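Local coordinates for protein crustacyanin-C1 subunit (PDB 1I4U) that binds the carotenoid astaxanthin as a lipocalin subunit of crustacyanin, giving the lobster carapace its blue colour, at residues P26-Y31 against Y56-K61; Y84-P87 against L93-D96; D131-F136 against A152-I157; P4-P9 against N42-L47. One frame throughout, in Å; residues are numbered along the deposited sequence.

Contact 1 of 4, residues P26-Y31 against Y56-K61; sequences PNRNSY and YSFDGK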
# COMPACT_ATOMS: atom_id res chain seq x y z
N PRO A 26 -22.68 11.59 -1.21
CA PRO A 26 -24.10 11.35 -0.94
C PRO A 26 -24.63 10.00 -1.39
O PRO A 26 -25.78 9.74 -1.05
CB PRO A 26 -24.85 12.43 -1.75
CG PRO A 26 -23.80 13.46 -1.95
CD PRO A 26 -22.55 12.67 -2.20
N ASN A 27 -23.83 9.26 -2.13
CA ASN A 27 -24.33 8.11 -2.88
C ASN A 27 -23.76 6.81 -2.39
O ASN A 27 -23.82 5.81 -3.12
CB ASN A 27 -24.08 8.30 -4.39
CG ASN A 27 -25.08 9.28 -4.98
OD1 ASN A 27 -26.31 9.15 -4.82
ND2 ASN A 27 -24.60 10.30 -5.67
N ARG A 28 -23.19 6.77 -1.19
CA ARG A 28 -22.44 5.56 -0.81
C ARG A 28 -23.34 4.34 -0.81
O ARG A 28 -22.95 3.25 -1.20
CB ARG A 28 -21.83 5.76 0.57
CG ARG A 28 -20.80 6.88 0.70
CD ARG A 28 -19.64 6.72 -0.27
NE ARG A 28 -18.66 7.79 0.02
CZ ARG A 28 -17.62 7.99 -0.78
NH1 ARG A 28 -17.48 7.21 -1.85
NH2 ARG A 28 -16.75 8.95 -0.52
N ASN A 29 -24.59 4.51 -0.38
CA ASN A 29 -25.47 3.34 -0.29
C ASN A 29 -25.73 2.81 -1.67
O ASN A 29 -25.90 1.62 -1.91
CB ASN A 29 -26.74 3.79 0.41
CG ASN A 29 -26.65 3.71 1.93
OD1 ASN A 29 -26.59 2.60 2.48
ND2 ASN A 29 -26.67 4.85 2.62
N SER A 30 -25.78 3.71 -2.67
CA SER A 30 -26.02 3.24 -4.03
C SER A 30 -24.81 2.52 -4.62
O SER A 30 -24.98 1.85 -5.65
CB SER A 30 -26.43 4.41 -4.92
OG SER A 30 -27.72 4.92 -4.55
N TYR A 31 -23.65 2.69 -4.05
CA TYR A 31 -22.44 2.00 -4.49
C TYR A 31 -22.27 0.62 -3.85
O TYR A 31 -21.46 -0.19 -4.28
CB TYR A 31 -21.20 2.88 -4.21
CG TYR A 31 -19.97 2.41 -4.94
CD1 TYR A 31 -19.77 2.57 -6.31
CD2 TYR A 31 -18.95 1.80 -4.20
CE1 TYR A 31 -18.63 2.14 -6.93
CE2 TYR A 31 -17.80 1.38 -4.86
CZ TYR A 31 -17.63 1.54 -6.21
OH TYR A 31 -16.48 1.08 -6.81
N TYR A 56 -20.09 -5.45 -1.37
CA TYR A 56 -19.87 -4.31 -0.52
C TYR A 56 -21.06 -4.04 0.41
O TYR A 56 -22.22 -3.98 -0.05
CB TYR A 56 -19.69 -3.06 -1.38
CG TYR A 56 -18.41 -3.00 -2.18
CD1 TYR A 56 -17.47 -3.99 -2.34
CD2 TYR A 56 -18.07 -1.82 -2.78
CE1 TYR A 56 -16.32 -3.93 -3.04
CE2 TYR A 56 -16.90 -1.78 -3.49
CZ TYR A 56 -16.03 -2.77 -3.66
OH TYR A 56 -14.87 -2.56 -4.37
N SER A 57 -20.80 -3.84 1.69
CA SER A 57 -21.78 -3.46 2.71
C SER A 57 -21.38 -2.12 3.28
O SER A 57 -20.21 -1.95 3.69
CB SER A 57 -21.82 -4.54 3.79
OG SER A 57 -22.21 -5.75 3.17
N PHE A 58 -22.26 -1.16 3.31
CA PHE A 58 -21.95 0.16 3.78
C PHE A 58 -22.57 0.35 5.17
O PHE A 58 -23.75 0.15 5.32
CB PHE A 58 -22.48 1.23 2.83
CG PHE A 58 -22.14 2.65 3.25
CD1 PHE A 58 -20.80 3.02 3.29
CD2 PHE A 58 -23.14 3.55 3.60
CE1 PHE A 58 -20.47 4.30 3.69
CE2 PHE A 58 -22.83 4.83 4.01
CZ PHE A 58 -21.48 5.18 4.07
N ASP A 59 -21.75 0.71 6.14
CA ASP A 59 -22.18 0.76 7.51
C ASP A 59 -22.37 2.20 7.97
O ASP A 59 -22.49 2.42 9.18
CB ASP A 59 -21.18 0.00 8.41
CG ASP A 59 -19.82 0.63 8.54
OD1 ASP A 59 -19.63 1.81 8.16
OD2 ASP A 59 -18.88 -0.06 9.05
N GLY A 60 -22.34 3.13 7.02
CA GLY A 60 -22.49 4.54 7.28
C GLY A 60 -21.18 5.30 7.35
O GLY A 60 -21.16 6.52 7.24
N LYS A 61 -20.06 4.61 7.55
CA LYS A 61 -18.74 5.22 7.59
C LYS A 61 -17.70 4.55 6.72
O LYS A 61 -16.70 5.18 6.36
CB LYS A 61 -18.15 5.18 9.01
CG LYS A 61 -18.95 5.90 10.06
CD LYS A 61 -19.63 7.18 9.58
CE LYS A 61 -19.76 8.18 10.71
NZ LYS A 61 -20.06 9.56 10.19
O HOH W 1 -14.53 0.13 -5.23

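Contact 2 of 4, residues Y84-P87 against L93-D96; sequences YPNP and LSID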
# COMPACT_ATOMS: atom_id res chain seq x y z
N TYR A 84 -12.48 2.90 2.98
CA TYR A 84 -12.76 3.93 3.98
C TYR A 84 -12.12 5.23 3.54
O TYR A 84 -11.17 5.22 2.72
CB TYR A 84 -12.25 3.52 5.35
CG TYR A 84 -10.88 2.93 5.45
CD1 TYR A 84 -9.74 3.73 5.44
CD2 TYR A 84 -10.69 1.55 5.54
CE1 TYR A 84 -8.50 3.17 5.53
CE2 TYR A 84 -9.43 1.01 5.63
CZ TYR A 84 -8.31 1.80 5.63
OH TYR A 84 -7.03 1.32 5.71
N PRO A 85 -12.52 6.38 4.02
CA PRO A 85 -11.88 7.62 3.56
C PRO A 85 -10.38 7.64 3.89
O PRO A 85 -9.90 7.15 4.92
CB PRO A 85 -12.64 8.71 4.35
CG PRO A 85 -13.97 8.07 4.59
CD PRO A 85 -13.60 6.64 5.00
N ASN A 86 -9.62 8.24 2.99
CA ASN A 86 -8.18 8.36 3.19
C ASN A 86 -7.89 9.00 4.55
O ASN A 86 -8.54 9.98 4.93
CB ASN A 86 -7.55 9.20 2.10
CG ASN A 86 -6.13 9.55 2.47
OD1 ASN A 86 -5.90 10.56 3.15
ND2 ASN A 86 -5.18 8.75 2.06
N PRO A 87 -7.05 8.39 5.39
CA PRO A 87 -6.88 8.90 6.76
C PRO A 87 -6.30 10.30 6.93
O PRO A 87 -6.37 10.87 8.05
CB PRO A 87 -5.97 7.86 7.42
CG PRO A 87 -6.22 6.60 6.66
CD PRO A 87 -6.34 7.09 5.23
N LEU A 93 -10.88 7.42 -1.37
CA LEU A 93 -10.97 6.29 -0.47
C LEU A 93 -9.63 5.56 -0.45
O LEU A 93 -8.84 5.58 -1.40
CB LEU A 93 -12.04 5.30 -0.97
CG LEU A 93 -13.45 5.90 -1.03
CD1 LEU A 93 -14.32 5.08 -1.95
CD2 LEU A 93 -13.98 6.04 0.39
N SER A 94 -9.37 4.86 0.65
CA SER A 94 -8.37 3.80 0.73
C SER A 94 -9.04 2.44 0.61
O SER A 94 -10.02 2.20 1.27
CB SER A 94 -7.67 3.81 2.07
OG SER A 94 -6.97 5.03 2.28
N ILE A 95 -8.49 1.60 -0.26
CA ILE A 95 -8.95 0.23 -0.35
C ILE A 95 -7.90 -0.60 0.38
O ILE A 95 -6.68 -0.48 0.13
CB ILE A 95 -9.13 -0.24 -1.80
CG1 ILE A 95 -9.66 -1.67 -1.83
CG2 ILE A 95 -7.86 -0.16 -2.63
CD1 ILE A 95 -11.09 -1.87 -1.64
N ASP A 96 -8.35 -1.41 1.32
CA ASP A 96 -7.49 -2.17 2.24
C ASP A 96 -7.96 -3.62 2.27
O ASP A 96 -9.17 -3.85 2.24
CB ASP A 96 -7.54 -1.52 3.62
CG ASP A 96 -6.39 -1.81 4.55
OD1 ASP A 96 -5.57 -2.71 4.26
OD2 ASP A 96 -6.35 -1.11 5.61
O HOH W 2 -5.63 6.48 0.33

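Contact 3 of 4, residues D131-F136 against A152-I157; sequences DFSFIF and AAFKNI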
# COMPACT_ATOMS: atom_id res chain seq x y z
N ASP A 131 0.16 2.46 -12.11
CA ASP A 131 -1.29 2.58 -11.92
C ASP A 131 -1.99 1.29 -12.31
O ASP A 131 -1.48 0.39 -12.95
CB ASP A 131 -1.85 3.76 -12.65
CG ASP A 131 -1.63 3.81 -14.14
OD1 ASP A 131 -1.40 2.75 -14.72
OD2 ASP A 131 -1.67 4.95 -14.63
N PHE A 132 -3.18 1.22 -11.74
CA PHE A 132 -3.99 0.02 -11.68
C PHE A 132 -5.44 0.47 -11.93
O PHE A 132 -5.96 1.27 -11.16
CB PHE A 132 -3.86 -0.74 -10.34
CG PHE A 132 -2.40 -1.09 -10.10
CD1 PHE A 132 -1.80 -2.11 -10.79
CD2 PHE A 132 -1.62 -0.34 -9.26
CE1 PHE A 132 -0.43 -2.36 -10.64
CE2 PHE A 132 -0.26 -0.57 -9.06
CZ PHE A 132 0.33 -1.58 -9.81
N SER A 133 -6.04 -0.03 -13.00
CA SER A 133 -7.35 0.37 -13.43
C SER A 133 -8.25 -0.87 -13.51
O SER A 133 -7.80 -1.98 -13.76
CB SER A 133 -7.30 1.10 -14.76
OG SER A 133 -6.50 2.26 -14.70
N PHE A 134 -9.53 -0.59 -13.31
CA PHE A 134 -10.56 -1.63 -13.23
C PHE A 134 -11.84 -1.13 -13.86
O PHE A 134 -12.19 0.01 -13.68
CB PHE A 134 -10.87 -2.02 -11.80
CG PHE A 134 -9.68 -2.31 -10.90
CD1 PHE A 134 -8.97 -1.27 -10.34
CD2 PHE A 134 -9.28 -3.61 -10.63
CE1 PHE A 134 -7.88 -1.53 -9.54
CE2 PHE A 134 -8.19 -3.86 -9.80
CZ PHE A 134 -7.49 -2.82 -9.27
N ILE A 135 -12.55 -2.05 -14.51
CA ILE A 135 -13.91 -1.83 -14.97
C ILE A 135 -14.77 -2.80 -14.19
O ILE A 135 -14.52 -4.02 -14.26
CB ILE A 135 -14.06 -2.00 -16.49
CG1 ILE A 135 -13.19 -0.99 -17.25
CG2 ILE A 135 -15.49 -1.89 -16.99
CD1 ILE A 135 -13.06 -1.28 -18.75
N PHE A 136 -15.71 -2.26 -13.44
CA PHE A 136 -16.69 -3.05 -12.69
C PHE A 136 -18.09 -2.99 -13.35
O PHE A 136 -18.43 -1.97 -13.95
CB PHE A 136 -16.83 -2.49 -11.29
CG PHE A 136 -15.85 -2.82 -10.21
CD1 PHE A 136 -14.62 -3.43 -10.47
CD2 PHE A 136 -16.16 -2.52 -8.87
CE1 PHE A 136 -13.75 -3.79 -9.45
CE2 PHE A 136 -15.30 -2.90 -7.83
CZ PHE A 136 -14.11 -3.51 -8.14
N ALA A 152 -13.27 6.00 -22.35
CA ALA A 152 -13.13 7.44 -22.49
C ALA A 152 -12.51 8.03 -21.24
O ALA A 152 -11.59 8.85 -21.28
CB ALA A 152 -14.45 8.11 -22.80
N ALA A 153 -13.00 7.57 -20.08
CA ALA A 153 -12.54 8.12 -18.81
C ALA A 153 -11.06 7.86 -18.58
O ALA A 153 -10.33 8.72 -18.10
CB ALA A 153 -13.35 7.57 -17.63
N PHE A 154 -10.64 6.65 -18.93
CA PHE A 154 -9.22 6.35 -18.75
C PHE A 154 -8.35 7.05 -19.77
O PHE A 154 -7.25 7.50 -19.40
CB PHE A 154 -9.07 4.83 -18.78
CG PHE A 154 -9.60 4.11 -17.54
CD1 PHE A 154 -8.96 4.32 -16.34
CD2 PHE A 154 -10.69 3.28 -17.56
CE1 PHE A 154 -9.40 3.68 -15.20
CE2 PHE A 154 -11.13 2.65 -16.44
CZ PHE A 154 -10.55 2.89 -15.22
N LYS A 155 -8.82 7.15 -21.01
CA LYS A 155 -8.05 7.90 -22.01
C LYS A 155 -7.89 9.34 -21.59
O LYS A 155 -6.85 9.97 -21.81
CB LYS A 155 -8.73 7.81 -23.36
CG LYS A 155 -8.49 6.51 -24.13
CD LYS A 155 -9.43 6.46 -25.29
CE LYS A 155 -9.09 5.80 -26.58
NZ LYS A 155 -8.04 4.77 -26.54
N ASN A 156 -8.92 9.86 -20.95
CA ASN A 156 -8.89 11.25 -20.50
C ASN A 156 -7.80 11.52 -19.47
O ASN A 156 -7.40 12.69 -19.30
CB ASN A 156 -10.25 11.66 -19.95
CG ASN A 156 -10.41 13.09 -19.51
OD1 ASN A 156 -10.45 14.05 -20.29
ND2 ASN A 156 -10.55 13.33 -18.22
N ILE A 157 -7.33 10.49 -18.77
CA ILE A 157 -6.25 10.66 -17.79
C ILE A 157 -4.98 9.96 -18.26
O ILE A 157 -4.06 9.60 -17.54
CB ILE A 157 -6.68 10.23 -16.38
CG1 ILE A 157 -7.13 8.78 -16.22
CG2 ILE A 157 -7.79 11.16 -15.90
CD1 ILE A 157 -6.99 8.22 -14.82

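Contact 4 of 4, residues P4-P9 against N42-L47; sequences PDFVVP and NNPYQL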
# COMPACT_ATOMS: atom_id res chain seq x y z
N PRO A 4 8.09 -3.93 -16.19
CA PRO A 4 6.67 -4.30 -16.29
C PRO A 4 5.86 -3.17 -16.93
O PRO A 4 6.13 -1.97 -16.78
CB PRO A 4 6.23 -4.54 -14.84
CG PRO A 4 7.52 -4.74 -14.10
CD PRO A 4 8.58 -3.93 -14.82
N ASP A 5 4.83 -3.58 -17.67
CA ASP A 5 4.01 -2.58 -18.38
C ASP A 5 3.14 -1.76 -17.46
O ASP A 5 2.47 -0.81 -17.90
CB ASP A 5 3.18 -3.32 -19.44
CG ASP A 5 2.28 -4.40 -18.93
OD1 ASP A 5 1.89 -4.48 -17.75
OD2 ASP A 5 1.93 -5.28 -19.73
N PHE A 6 3.13 -2.03 -16.17
CA PHE A 6 2.43 -1.18 -15.20
C PHE A 6 3.40 -0.26 -14.46
O PHE A 6 2.95 0.43 -13.51
CB PHE A 6 1.55 -2.01 -14.27
CG PHE A 6 2.30 -3.08 -13.50
CD1 PHE A 6 3.01 -2.79 -12.35
CD2 PHE A 6 2.31 -4.38 -13.97
CE1 PHE A 6 3.74 -3.73 -11.66
CE2 PHE A 6 3.04 -5.35 -13.28
CZ PHE A 6 3.75 -5.03 -12.14
N VAL A 7 4.66 -0.22 -14.85
CA VAL A 7 5.60 0.76 -14.33
C VAL A 7 5.88 1.75 -15.47
O VAL A 7 6.50 1.42 -16.46
CB VAL A 7 6.88 0.10 -13.83
CG1 VAL A 7 7.85 1.13 -13.30
CG2 VAL A 7 6.56 -0.93 -12.74
N VAL A 8 5.41 2.98 -15.34
CA VAL A 8 5.26 3.90 -16.45
C VAL A 8 6.05 5.16 -16.19
O VAL A 8 5.95 5.72 -15.08
CB VAL A 8 3.76 4.26 -16.66
CG1 VAL A 8 3.55 5.26 -17.80
CG2 VAL A 8 2.93 3.00 -16.85
N PRO A 9 6.83 5.69 -17.13
CA PRO A 9 7.50 6.97 -16.87
C PRO A 9 6.52 8.08 -16.50
O PRO A 9 5.39 8.10 -16.97
CB PRO A 9 8.15 7.32 -18.21
CG PRO A 9 8.38 5.95 -18.80
CD PRO A 9 7.16 5.14 -18.46
N ASN A 42 -2.90 -5.00 -15.80
CA ASN A 42 -1.98 -5.92 -15.12
C ASN A 42 -1.72 -5.53 -13.68
O ASN A 42 -1.26 -4.44 -13.39
CB ASN A 42 -0.69 -5.89 -15.92
CG ASN A 42 0.31 -6.92 -15.54
OD1 ASN A 42 0.08 -7.83 -14.73
ND2 ASN A 42 1.47 -6.76 -16.16
N ASN A 43 -2.09 -6.41 -12.76
CA ASN A 43 -2.10 -6.09 -11.33
C ASN A 43 -1.46 -7.26 -10.62
O ASN A 43 -2.01 -8.34 -10.61
CB ASN A 43 -3.55 -5.80 -10.93
CG ASN A 43 -3.63 -5.37 -9.48
OD1 ASN A 43 -2.89 -5.86 -8.63
ND2 ASN A 43 -4.49 -4.40 -9.24
N PRO A 44 -0.26 -7.09 -10.07
CA PRO A 44 0.46 -8.21 -9.41
C PRO A 44 -0.02 -8.45 -7.99
O PRO A 44 0.47 -9.35 -7.33
CB PRO A 44 1.90 -7.65 -9.41
CG PRO A 44 1.69 -6.19 -9.17
CD PRO A 44 0.52 -5.85 -10.05
N TYR A 45 -0.99 -7.67 -7.52
CA TYR A 45 -1.49 -7.77 -6.15
C TYR A 45 -2.80 -8.52 -6.08
O TYR A 45 -3.15 -9.04 -5.03
CB TYR A 45 -1.69 -6.38 -5.56
CG TYR A 45 -0.47 -5.51 -5.65
CD1 TYR A 45 0.66 -5.77 -4.88
CD2 TYR A 45 -0.42 -4.41 -6.48
CE1 TYR A 45 1.77 -4.95 -4.97
CE2 TYR A 45 0.67 -3.59 -6.57
CZ TYR A 45 1.78 -3.86 -5.80
OH TYR A 45 2.87 -3.04 -5.91
N GLN A 46 -3.59 -8.58 -7.10
CA GLN A 46 -4.92 -9.21 -7.11
C GLN A 46 -4.73 -10.69 -7.08
O GLN A 46 -4.25 -11.31 -8.03
CB GLN A 46 -5.65 -8.74 -8.35
CG GLN A 46 -6.88 -9.45 -8.78
CD GLN A 46 -8.04 -9.34 -7.83
OE1 GLN A 46 -9.10 -8.77 -8.09
NE2 GLN A 46 -7.83 -9.88 -6.66
N LEU A 47 -5.11 -11.30 -5.97
CA LEU A 47 -4.97 -12.74 -5.79
C LEU A 47 -6.09 -13.58 -6.36
O LEU A 47 -5.98 -14.78 -6.50
CB LEU A 47 -4.84 -13.08 -4.28
CG LEU A 47 -3.70 -12.40 -3.52
CD1 LEU A 47 -3.72 -12.83 -2.06
CD2 LEU A 47 -2.38 -12.68 -4.24

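Contact 1 of 4, residues P26-Y31 against Y56-K61
Arg28 sets its CB over one face of the Phe58 ring at the closed end of the lipocalin barrel, where the short helix 28-31 packs against the end of strand 52-58. The CH-pi contact is well centred: CB of Arg28 sits 3.6 Å from the centroid of the Phe58 ring, 13° off its normal, with CG following over the CZ side. Across the opposite face lies Gly60 N, so the ring is sandwiched between the helix and its own strand's following turn. Phe58 reaches this slot because its CG is anti to the backbone N (chi1 -178°). Asn29 comes in at the rim, its amide plane square to the ring, with OD1 3.7 Å from CD2 of Phe58. A leucine at Phe58 would probably lose the flat face under Arg28 CB and open a gap between it and Gly60 N. The Arg28 side chain bends at chi2, which turns the guanidinium away from the ring, and makes a cation-pi contact with Trp21. Deeper in, the rings of Tyr31 and Tyr56 meet with their planes 53° apart, CE2 of Tyr31 lying 3.6 Å from CE2 of Tyr56. Tyr31 O also accepts from the indole of Trp35, the tryptophan of the lipocalin Gly-X-Trp signature. One water links the two phenols, 2.7 Å from Tyr31 OH and 2.8 Å from Tyr56 OH.

Contact 2 of 4, residues Y84-P87 against L93-D96
With chi1 at 45°, Tyr84 holds CG between its backbone N and carbonyl carbon, which swings the ring across strand 93-96, and Asp96, with CG anti to N (chi1 -158°), presents its carboxylate to the phenol. Tyr84 OH gives a short 2.5 Å hydrogen bond to Asp96 OD2, meeting the oxygen on its anti side and somewhat out of the carboxylate plane. On the way the ring passes Ser94: CE1 of Tyr84 is 3.6 Å from CB of Ser94, and Ser94 O lies over the centre of one ring face. The backbones pair beneath it as an antiparallel hydrogen-bonded pair, Tyr84 N to Ser94 O at 3.1 Å and Ser94 N to Tyr84 O at 2.8 Å. A phenylalanine at Tyr84 would keep the ring, but Asp96 OD2 would probably be left without its phenolic partner. Past Pro85 the ladder runs on into the turn through Asn86 and His92, and a bridging water accepts from Asn86 ND2 and lies 2.8 Å from Ser94 OG. The other end of that amide serves the turn: Asn86 OD1 accepts from Phe88 N. This is the closing end of the hairpin of strands 76-85 and 93-97. Pro87 of the second subunit packs on Tyr84 and Asp96, strand 102-110 pairs with the far edge of 93-97, and Trp21 of helix 17-24 lies against Pro85 and Leu93.

Contact 3 of 4, residues D131-F136 against A152-I157
Phe154 bridges helix 152-156 and strand 131-136, meeting Ser133, Phe134 and Ile135. Just before it in the helix, Ala153 rests on Glu109 of strand 102-110. Phe154 then points its ring at strand 131-136, with CG anti to its own carbonyl carbon (chi1 -73°). CE1 of Phe154 reaches Ser133, 3.3 Å from its OG and 3.4 Å from its CB. CZ runs up to the backbone, with Phe134 O at the ring edge, 3.7 Å from Phe154 CZ. CE2 looks along the strand to Ile135, whose CG1 is a looser 4.3 Å from Phe154 CE2. This is the lipocalin helix packed on the outside of the barrel: it runs nearly antiparallel to the strand, the short axes 164° apart and 10.7 Å distant at closest approach. Ser133 points out toward the helix, whereas Phe132 and Phe134 point the other way; a bound methylpentanediol, probably from the crystallisation liquor, lies about 4 Å from the Phe134 side chain. Cys117, Leu108 and Phe164 also pack round the Phe154 ring. One residue on, Lys155 faces outward. After the helix, Ile157 points back toward the barrel and packs on Leu108 and Tyr119.

Contact 4 of 4, residues P4-P9 against N42-L47
Asp5 and Phe6 fill the central positions of a type I beta turn, Pro4 to Val7, closed by a 3.0 Å bond from Val7 N to Pro4 O, beside the irregular loop 42-47. The polar link is nearly straight: Asn42 ND2 donates to Asp5 OD1 over 2.8 Å, with 171° at the hydrogen. The oxygen is met on its syn side, the amide almost square to the carboxylate. The same ND2 sits at the rim of the neighbouring ring, 3.3 Å from Phe6 CD2, near the ring plane. Phe6 holds CG between its backbone N and carbonyl carbon (chi1 57°), which brings the ring up to Pro44. Two prolines clasp it, CB of Pro4 over one face and CD of Pro44 over the other, the latter 4.1 Å from the Phe6 centroid. Asn43 OD1 accepts from Tyr45 N at 2.8 Å, an Asx turn; the backbone O atoms of Asn43 and Gln46 accept from Asn125 ND2 of the second subunit. Behind the turn, Phe6 O takes a bond from Ser130 OG. The N-terminal segment is thus fastened to the large loop after the first barrel strand, which in lipocalins borders the open end of the calyx.

Overall arrangement
From the N terminus, the chain lays down 4-9 and then 26-31 before either finds its partner. Residues 42-47 return to the first and close contact 4, and 56-61 return to the second and close contact 1, so these two loops cross. Strand 33-41 runs between them, and their centres are about 29 Å apart on opposite sides of the chain's centre. Contact 2 closes a short hairpin and contact 3 follows in series, joining helix 144-156 to the barrel. Contact 1 touches contact 2 through Arg28 and Leu93, and reaches contact 3 where Tyr56 meets Phe136. Contact 3 meets contact 4 through Phe132 and Phe134. Contacts 2 and 4 both touch the second subunit.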